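Local coordinates for protein HTP-2 (PDB 4TZM), which is a HORMA-domain protein of the meiotic chromosome axis in Caenorhabditis elegans that binds a closure motif of its partner HTP-3, at residues 209-212 and 213-216. Sequence-based numbering, arbitrary orientation.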
loop_
_atom_site.group_PDB
_atom_site.type_symbol
_atom_site.label_atom_id
_atom_site.label_comp_id
_atom_site.label_asym_id
_atom_site.label_seq_id
_atom_site.Cartn_x
_atom_site.Cartn_y
_atom_site.Cartn_z
ATOM N N PHE A 209 8.804 -3.776 -20.195
ATOM C CA PHE A 209 8.903 -3.251 -18.838
ATOM C C PHE A 209 8.476 -4.307 -17.828
ATOM O O PHE A 209 7.357 -4.811 -17.883
ATOM C CB PHE A 209 8.049 -1.991 -18.669
ATOM C CG PHE A 209 8.005 -1.478 -17.254
ATOM C CD1 PHE A 209 9.010 -0.654 -16.773
ATOM C CD2 PHE A 209 6.966 -1.830 -16.401
ATOM C CE1 PHE A 209 8.978 -0.184 -15.468
ATOM C CE2 PHE A 209 6.928 -1.365 -15.095
ATOM C CZ PHE A 209 7.936 -0.540 -14.627
ATOM N N ARG A 210 9.369 -4.637 -16.904
ATOM C CA ARG A 210 9.048 -5.600 -15.861
ATOM C C ARG A 210 9.526 -5.085 -14.515
ATOM O O ARG A 210 10.619 -4.529 -14.402
ATOM C CB ARG A 210 9.673 -6.962 -16.161
ATOM C CG ARG A 210 9.298 -8.045 -15.162
ATOM C CD ARG A 210 10.006 -9.355 -15.464
ATOM N NE ARG A 210 11.458 -9.230 -15.368
ATOM C CZ ARG A 210 12.148 -9.392 -14.243
ATOM N NH1 ARG A 210 11.519 -9.681 -13.111
ATOM N NH2 ARG A 210 13.468 -9.263 -14.248
ATOM N N ILE A 211 8.700 -5.260 -13.493
ATOM C CA ILE A 211 9.070 -4.808 -12.167
ATOM C C ILE A 211 10.062 -5.795 -11.551
ATOM O O ILE A 211 9.849 -7.011 -11.576
ATOM C CB ILE A 211 7.824 -4.624 -11.286
ATOM C CG1 ILE A 211 6.923 -3.553 -11.917
ATOM C CG2 ILE A 211 8.216 -4.229 -9.871
ATOM C CD1 ILE A 211 5.562 -3.428 -11.287
ATOM N N ASP A 212 11.166 -5.259 -11.037
ATOM C CA ASP A 212 12.237 -6.085 -10.497
ATOM C C ASP A 212 11.750 -6.887 -9.297
ATOM O O ASP A 212 11.215 -6.329 -8.338
ATOM C CB ASP A 212 13.440 -5.222 -10.103
ATOM C CG ASP A 212 14.729 -6.029 -9.991
ATOM O OD1 ASP A 212 14.855 -7.059 -10.691
ATOM O OD2 ASP A 212 15.623 -5.634 -9.211
ATOM N N GLY A 213 11.934 -8.202 -9.358
ATOM C CA GLY A 213 11.548 -9.075 -8.268
ATOM C C GLY A 213 10.269 -9.828 -8.564
ATOM O O GLY A 213 9.921 -10.778 -7.866
ATOM N N PHE A 214 9.567 -9.401 -9.608
ATOM C CA PHE A 214 8.291 -10.005 -9.974
ATOM C C PHE A 214 8.367 -10.669 -11.345
ATOM O O PHE A 214 8.417 -9.992 -12.374
ATOM C CB PHE A 214 7.176 -8.954 -9.967
ATOM C CG PHE A 214 6.889 -8.366 -8.608
ATOM C CD1 PHE A 214 7.641 -7.308 -8.116
ATOM C CD2 PHE A 214 5.848 -8.857 -7.833
ATOM C CE1 PHE A 214 7.368 -6.762 -6.871
ATOM C CE2 PHE A 214 5.568 -8.314 -6.589
ATOM C CZ PHE A 214 6.329 -7.267 -6.107
ATOM N N ASP A 215 8.380 -11.999 -11.351
ATOM C CA ASP A 215 8.331 -12.762 -12.592
ATOM C C ASP A 215 6.926 -12.684 -13.177
ATOM O O ASP A 215 5.943 -12.695 -12.437
ATOM C CB ASP A 215 8.721 -14.223 -12.348
ATOM C CG ASP A 215 9.956 -14.358 -11.481
ATOM O OD1 ASP A 215 10.870 -13.517 -11.625
ATOM O OD2 ASP A 215 10.014 -15.297 -10.657
ATOM N N ASP A 216 6.830 -12.613 -14.502
ATOM C CA ASP A 216 5.533 -12.508 -15.166
ATOM C C ASP A 216 4.676 -13.746 -14.930
ATOM O O ASP A 216 5.192 -14.847 -14.737
ATOM C CB ASP A 216 5.713 -12.270 -16.667
ATOM C CG ASP A 216 5.962 -10.811 -16.998
ATOM O OD1 ASP A 216 7.128 -10.370 -16.912
ATOM O OD2 ASP A 216 4.992 -10.104 -17.345
HETATM O O HOH W 1 13.963 -9.423 -10.899
#
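Arg210 reaches across a tight turn to Phe214 and Asp216. From CB the side chain runs out extended, CG anti to the backbone N (chi1 -176°), carrying Arg210 CG to 3.5 Å from Phe214 O and Arg210 CD to 3.4 Å from Asp216 OD1. A bend at chi3 then swings the guanidinium back over the turn, where Arg210 NH1 donates to Phe214 O at 3.2 Å. This oxygen lies in the guanidinium plane, but the N-H arrives from above the carbonyl plane. Arginine suits the place, its methylenes grazing the chain and its planar end supplying the N-H; nearby Asp215 adds opposite charge without a salt bridge.

Ile211 to Phe214 form the type II beta turn that the arginine spans, closed by Phe214 N to Ile211 O at 3.1 Å. Gly213 suits the third position, whose positive phi would press a CB against the preceding carbonyl. Its N-H donates to a water that in turn donates to Asp212 OD1 and weakly accepts from Arg210 NH1. Ile211 CG2 packs 3.6 Å from Phe214 CD1, side by side.

Both buried and apolar, they suit packing on Leu199 of strand 193-201 and on helix 84-102, Ile211 against Ala95 and Ala99, Phe214 against Leu92, whereas strand 214-217 pairs antiparallel with the bound peptide, Asp216 OD2 salt-bridging one of its basic side chains.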